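Local atomic coordinates of EchA1_1 (Mycobacterium avium subsp. paratuberculosis, PDB entry 3R9T), a protein that probably hydrates enoyl-CoA to 3-hydroxyacyl-CoA, as an enoyl-CoA hydratase of the crotonase family that may take part in fatty acid oxidation. Residues V41-E46 with P88-A93; R97-K102 with A213-A218. All coordinates share one frame; numbering follows the deposited sequence. Where two conformers were deposited one is given.

Contact 1. Residues V41-E46 with P88-A93; sequences VGDALE and PEWGFA
The indole of W90 lies against one side of helix 35-50, with the carboxylate of E46 at its edge: E46 CD sits in the ring plane, 4.0 Å from W90 CH2, and the carboxylate stands almost perpendicular to the indole (89°). On one face E89 OE2 hovers 3.7 Å above the ring plane, held by a hydrogen bond to H87, whose ring also stacks on the indole. The opposite face carries the imidazole of H98, while H84 meets the indole at about a right angle and hydrogen-bonds D43 OD1. E46 reaches the rim because CG is anti to its backbone N (chi1 165°) and the chain beyond it is extended; its CB is 4.0 Å from W90 CH2.

The rest of the six-membered ring rests obliquely on the helix backbone at G42. W90 CE3 approaches G42 CA to 3.8 Å, close access that the missing side chain permits, and W90 CZ3 is 3.5 Å from G42 O. That carbonyl also accepts the helical bond from E46 N, so the indole packs beside an oxygen already engaged. A second touch lies one residue earlier in the helix: V41 CG1 meets A93 O at 3.2 Å, a tight carbon-to-carbonyl contact. With CG1 anti to the backbone N (chi1 168°), that methyl is the branch brought to A93 O. V41 also packs on I22 of strand 19-24.

Dispersion and close fit, rather than direct polar bonds, hold the two segments together. Helix 35-50 is the connection of a beta-alpha-beta crossover between the parallel strands 19-24 and 56-61; the loop before strand 104-108 is laid over it, within the crotonase fold.

Contact 2. Residues R97-K102 with A213-A218; sequences RHFIDK and ASKRIA
F99, I100, D101 and K102 meet K215 and R216 where the loop before strand 104-108 of the crotonase fold runs past helix 208-218, a helix that also packs against a second subunit. The tight part is the end of K215. Its ammonium is clasped by two loop carbonyls, K215 NZ donating to I100 O at 2.8 Å and to K102 O at 2.9 Å. At I100 O the donor is modestly tilted from the carbonyl plane, whereas at K102 O it stands above it, 51° out. K215 NZ is surrounded by four acceptors, the two carbonyls, D124 and water 1, which must share its three hydrogens; water 1 also accepts from I100 N. The salt bridge to D124 probably compensates the buried charge. A bend in the lysine chain (chi3 78°) turns CE and NZ toward the I100 and K102 carbonyls, and K215 CD passes 3.6 Å from D101 O, a buried carbonyl oxygen with no polar partner in the model.

The looser side holds partly exposed residues. The F99 ring slides alongside K215, in the opposite direction, with CE1 3.8 Å from K215 CE. R216 crosses the F99 side chain at about a right angle, F99 CZ lying 4.0 Å from R216 CG. R216 NE is salt-bridged to E239 of the second subunit. D101 was deposited in two conformers. In one of them, R216 NH2 is 3.3 Å from D101 OD1, a weak hydrogen bond within a salt bridge, doubtful as a permanent link; there OD1 lies near the guanidinium plane although the carboxylate is turned 80° to it.

The contacts follow one another along the chain, contact 1 closing before contact 2 opens, and their centres are 15 Å apart. They join directly: W90 O and R97 N, 3.0 Å apart, form a probable backbone hydrogen bond, and H98 of contact 2 packs on helix 35-50, its CE1 3.3 Å from G42 O and its ND1 3.5 Å from L45 CD1. Helix 35-50 anchors both, since beyond contact 1 its Q49 bonds D101 N and its A48 O accepts from K102 NZ. The A93 side chain is about 10 Å from the bound benzoic acid; in contact 2 it is helix 208-218 that packs on the second subunit.

Contact 1. Residues V41-E46 with P88-A93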
loop_
_atom_site.group_PDB
_atom_site.type_symbol
_atom_site.label_atom_id
_atom_site.label_comp_id
_atom_site.label_asym_id
_atom_site.label_seq_id
_atom_site.Cartn_x
_atom_site.Cartn_y
_atom_site.Cartn_z
ATOM N N VAL B 41 -13.554 -3.455 -26.860
ATOM C CA VAL B 41 -13.413 -3.727 -25.437
ATOM C C VAL B 41 -14.460 -2.957 -24.618
ATOM O O VAL B 41 -15.159 -3.527 -23.758
ATOM C CB VAL B 41 -11.969 -3.418 -24.972
ATOM C CG1 VAL B 41 -11.885 -3.416 -23.428
ATOM C CG2 VAL B 41 -10.950 -4.412 -25.608
ATOM N N GLY B 42 -14.577 -1.664 -24.899
ATOM C CA GLY B 42 -15.499 -0.798 -24.194
ATOM C C GLY B 42 -16.945 -1.226 -24.360
ATOM O O GLY B 42 -17.681 -1.302 -23.390
ATOM N N ASP B 43 -17.372 -1.522 -25.582
ATOM C CA ASP B 43 -18.757 -1.969 -25.778
ATOM C C ASP B 43 -19.046 -3.303 -25.056
ATOM O O ASP B 43 -20.113 -3.474 -24.467
ATOM C CB ASP B 43 -19.093 -2.077 -27.272
ATOM C CG ASP B 43 -19.122 -0.724 -27.981
ATOM O OD1 ASP B 43 -19.071 0.339 -27.324
ATOM O OD2 ASP B 43 -19.205 -0.739 -29.228
ATOM N N ALA B 44 -18.088 -4.230 -25.099
ATOM C CA ALA B 44 -18.228 -5.546 -24.452
ATOM C C ALA B 44 -18.321 -5.401 -22.936
ATOM O O ALA B 44 -19.145 -6.041 -22.283
ATOM C CB ALA B 44 -17.062 -6.457 -24.830
ATOM N N LEU B 45 -17.485 -4.545 -22.361
ATOM C CA LEU B 45 -17.602 -4.254 -20.930
ATOM C C LEU B 45 -18.967 -3.678 -20.570
ATOM O O LEU B 45 -19.551 -4.041 -19.547
ATOM C CB LEU B 45 -16.542 -3.254 -20.489
ATOM C CG LEU B 45 -15.153 -3.731 -20.114
ATOM C CD1 LEU B 45 -14.362 -2.511 -19.623
ATOM C CD2 LEU B 45 -15.189 -4.824 -19.039
ATOM N N GLU B 46 -19.470 -2.768 -21.397
ATOM C CA GLU B 46 -20.771 -2.151 -21.142
ATOM C C GLU B 46 -21.871 -3.219 -21.194
ATOM O O GLU B 46 -22.789 -3.223 -20.369
ATOM C CB GLU B 46 -21.004 -0.985 -22.136
ATOM C CG GLU B 46 -22.422 -0.439 -22.261
ATOM C CD GLU B 46 -22.553 0.606 -23.379
ATOM O OE1 GLU B 46 -22.925 1.761 -23.078
ATOM O OE2 GLU B 46 -22.276 0.277 -24.556
ATOM N N PRO B 88 -14.948 8.946 -24.461
ATOM C CA PRO B 88 -13.641 9.358 -23.989
ATOM C C PRO B 88 -13.482 9.122 -22.482
ATOM O O PRO B 88 -12.365 8.921 -22.003
ATOM C CB PRO B 88 -13.615 10.858 -24.309
ATOM C CG PRO B 88 -15.023 11.257 -24.353
ATOM C CD PRO B 88 -15.715 10.100 -24.976
ATOM N N GLU B 89 -14.602 9.138 -21.760
ATOM C CA GLU B 89 -14.597 9.008 -20.307
ATOM C C GLU B 89 -14.120 7.627 -19.860
ATOM O O GLU B 89 -13.753 7.465 -18.696
ATOM C CB GLU B 89 -15.967 9.323 -19.685
ATOM C CG GLU B 89 -17.044 8.249 -19.858
ATOM C CD GLU B 89 -17.685 8.253 -21.229
ATOM O OE1 GLU B 89 -17.172 8.953 -22.127
ATOM O OE2 GLU B 89 -18.708 7.557 -21.408
ATOM N N TRP B 90 -14.110 6.641 -20.762
ATOM C CA TRP B 90 -13.625 5.292 -20.400
ATOM C C TRP B 90 -12.106 5.140 -20.507
ATOM O O TRP B 90 -11.539 4.117 -20.103
ATOM C CB TRP B 90 -14.280 4.218 -21.272
ATOM C CG TRP B 90 -15.752 4.045 -21.037
ATOM C CD1 TRP B 90 -16.472 4.476 -19.963
ATOM C CD2 TRP B 90 -16.678 3.381 -21.899
ATOM N NE1 TRP B 90 -17.793 4.127 -20.107
ATOM C CE2 TRP B 90 -17.944 3.445 -21.284
ATOM C CE3 TRP B 90 -16.555 2.717 -23.125
ATOM C CZ2 TRP B 90 -19.081 2.881 -21.858
ATOM C CZ3 TRP B 90 -17.677 2.160 -23.692
ATOM C CH2 TRP B 90 -18.928 2.250 -23.068
ATOM N N GLY B 91 -11.455 6.146 -21.083
ATOM C CA GLY B 91 -10.014 6.135 -21.262
ATOM C C GLY B 91 -9.473 5.088 -22.217
ATOM O O GLY B 91 -10.192 4.512 -23.050
ATOM N N PHE B 92 -8.181 4.833 -22.046
ATOM C CA PHE B 92 -7.390 3.929 -22.873
ATOM C C PHE B 92 -8.022 2.552 -22.977
ATOM O O PHE B 92 -8.411 1.978 -21.969
ATOM C CB PHE B 92 -6.012 3.842 -22.237
ATOM C CG PHE B 92 -5.010 3.031 -22.990
ATOM C CD1 PHE B 92 -4.275 3.606 -24.026
ATOM C CD2 PHE B 92 -4.694 1.745 -22.579
ATOM C CE1 PHE B 92 -3.300 2.886 -24.677
ATOM C CE2 PHE B 92 -3.722 1.024 -23.225
ATOM C CZ PHE B 92 -3.020 1.602 -24.288
ATOM N N ALA B 93 -8.181 2.077 -24.212
ATOM C CA ALA B 93 -8.728 0.748 -24.535
ATOM C C ALA B 93 -10.207 0.615 -24.184
ATOM O O ALA B 93 -10.743 -0.481 -24.172
ATOM C CB ALA B 93 -7.888 -0.398 -23.871
#

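Contact 2. Residues R97-K102 with A213-A218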
loop_
_atom_site.group_PDB
_atom_site.type_symbol
_atom_site.label_atom_id
_atom_site.label_comp_id
_atom_site.label_asym_id
_atom_site.label_seq_id
_atom_site.Cartn_x
_atom_site.Cartn_y
_atom_site.Cartn_z
ATOM N N ARG B 97 -10.472 3.493 -17.361
ATOM C CA ARG B 97 -11.361 4.351 -16.570
ATOM C C ARG B 97 -12.814 3.940 -16.813
ATOM O O ARG B 97 -13.697 4.783 -16.912
ATOM C CB ARG B 97 -11.156 5.819 -16.963
ATOM C CG ARG B 97 -11.587 6.831 -15.956
ATOM C CD ARG B 97 -11.088 8.202 -16.432
ATOM N NE ARG B 97 -11.367 9.291 -15.513
ATOM C CZ ARG B 97 -11.099 10.572 -15.769
ATOM N NH1 ARG B 97 -10.546 10.933 -16.928
ATOM N NH2 ARG B 97 -11.389 11.504 -14.867
ATOM N N HIS B 98 -13.043 2.635 -16.905
ATOM C CA HIS B 98 -14.355 2.068 -17.183
ATOM C C HIS B 98 -14.740 1.093 -16.075
ATOM O O HIS B 98 -14.664 -0.115 -16.240
ATOM C CB HIS B 98 -14.315 1.353 -18.526
ATOM C CG HIS B 98 -15.653 0.974 -19.067
ATOM N ND1 HIS B 98 -15.805 0.535 -20.365
ATOM C CD2 HIS B 98 -16.891 0.968 -18.516
ATOM C CE1 HIS B 98 -17.082 0.277 -20.589
ATOM N NE2 HIS B 98 -17.762 0.532 -19.486
ATOM N N PHE B 99 -15.173 1.638 -14.953
ATOM C CA PHE B 99 -15.578 0.824 -13.834
ATOM C C PHE B 99 -16.863 0.077 -14.171
ATOM O O PHE B 99 -17.861 0.674 -14.623
ATOM C CB PHE B 99 -15.819 1.664 -12.572
ATOM C CG PHE B 99 -16.258 0.830 -11.400
ATOM C CD1 PHE B 99 -15.318 0.190 -10.609
ATOM C CD2 PHE B 99 -17.609 0.617 -11.148
ATOM C CE1 PHE B 99 -15.715 -0.634 -9.550
ATOM C CE2 PHE B 99 -18.023 -0.189 -10.082
ATOM C CZ PHE B 99 -17.072 -0.809 -9.287
ATOM N N ILE B 100 -16.818 -1.228 -13.925
ATOM C CA ILE B 100 -17.996 -2.084 -13.902
ATOM C C ILE B 100 -18.052 -2.858 -12.583
ATOM O O ILE B 100 -17.027 -3.139 -11.956
ATOM C CB ILE B 100 -18.083 -3.043 -15.124
ATOM C CG1 ILE B 100 -17.009 -4.140 -15.084
ATOM C CG2 ILE B 100 -18.073 -2.224 -16.429
ATOM C CD1 ILE B 100 -17.312 -5.293 -16.067
ATOM N N ASP B 101 -19.276 -3.182 -12.170
ATOM C CA ASP B 101 -19.645 -3.895 -10.941
ATOM C C ASP B 101 -19.171 -5.335 -10.872
ATOM O O ASP B 101 -19.161 -5.976 -9.797
ATOM C CB ASP B 101 -21.179 -3.970 -10.872
ATOM C CG ASP B 101 -21.825 -2.647 -10.553
ATOM O OD1 ASP B 101 -21.188 -1.809 -9.883
ATOM O OD2 ASP B 101 -22.988 -2.453 -10.964
ATOM N N LYS B 102 -18.897 -5.895 -12.045
ATOM C CA LYS B 102 -18.548 -7.303 -12.143
ATOM C C LYS B 102 -17.037 -7.486 -12.179
ATOM O O LYS B 102 -16.320 -6.644 -12.700
ATOM C CB LYS B 102 -19.201 -7.889 -13.378
ATOM C CG LYS B 102 -20.611 -7.320 -13.589
ATOM C CD LYS B 102 -21.658 -8.346 -13.774
ATOM C CE LYS B 102 -23.042 -7.711 -13.988
ATOM N NZ LYS B 102 -23.725 -8.309 -15.144
ATOM N N ALA B 213 -21.264 -5.229 -4.610
ATOM C CA ALA B 213 -21.167 -4.258 -3.527
ATOM C C ALA B 213 -19.740 -4.180 -2.984
ATOM O O ALA B 213 -19.232 -3.097 -2.669
ATOM C CB ALA B 213 -22.125 -4.597 -2.406
ATOM N N SER B 214 -19.086 -5.338 -2.859
ATOM C CA SER B 214 -17.708 -5.383 -2.361
ATOM C C SER B 214 -16.772 -4.622 -3.282
ATOM O O SER B 214 -15.911 -3.879 -2.821
ATOM C CB SER B 214 -17.204 -6.828 -2.201
ATOM O OG SER B 214 -17.929 -7.509 -1.208
ATOM N N LYS B 215 -16.958 -4.781 -4.588
ATOM C CA LYS B 215 -16.170 -4.003 -5.555
ATOM C C LYS B 215 -16.381 -2.512 -5.426
ATOM O O LYS B 215 -15.417 -1.756 -5.416
ATOM C CB LYS B 215 -16.497 -4.387 -7.007
ATOM C CG LYS B 215 -15.602 -5.406 -7.624
ATOM C CD LYS B 215 -15.701 -5.431 -9.187
ATOM C CE LYS B 215 -14.949 -4.310 -9.894
ATOM N NZ LYS B 215 -14.700 -4.630 -11.371
ATOM N N ARG B 216 -17.629 -2.073 -5.333
ATOM C CA ARG B 216 -17.897 -0.645 -5.255
ATOM C C ARG B 216 -17.237 -0.058 -4.017
ATOM O O ARG B 216 -16.646 1.020 -4.092
ATOM C CB ARG B 216 -19.390 -0.351 -5.256
ATOM C CG ARG B 216 -20.056 -0.656 -6.578
ATOM C CD ARG B 216 -21.454 -0.163 -6.647
ATOM N NE ARG B 216 -22.335 -0.865 -5.729
ATOM C CZ ARG B 216 -23.118 -1.891 -6.048
ATOM N NH1 ARG B 216 -23.883 -2.421 -5.112
ATOM N NH2 ARG B 216 -23.169 -2.374 -7.286
ATOM N N ILE B 217 -17.308 -0.757 -2.883
ATOM C CA ILE B 217 -16.739 -0.202 -1.664
ATOM C C ILE B 217 -15.211 -0.212 -1.723
ATOM O O ILE B 217 -14.582 0.769 -1.367
ATOM C CB ILE B 217 -17.166 -0.975 -0.416
ATOM C CG1 ILE B 217 -18.657 -0.851 -0.183
ATOM C CG2 ILE B 217 -16.420 -0.448 0.819
ATOM C CD1 ILE B 217 -19.273 -2.031 0.577
ATOM N N ALA B 218 -14.616 -1.311 -2.186
ATOM C CA ALA B 218 -13.149 -1.478 -2.208
ATOM C C ALA B 218 -12.469 -0.451 -3.091
ATOM O O ALA B 218 -11.325 -0.075 -2.836
ATOM C CB ALA B 218 -12.777 -2.892 -2.683
HETATM O O HOH W 1 -13.978 -2.301 -12.957
#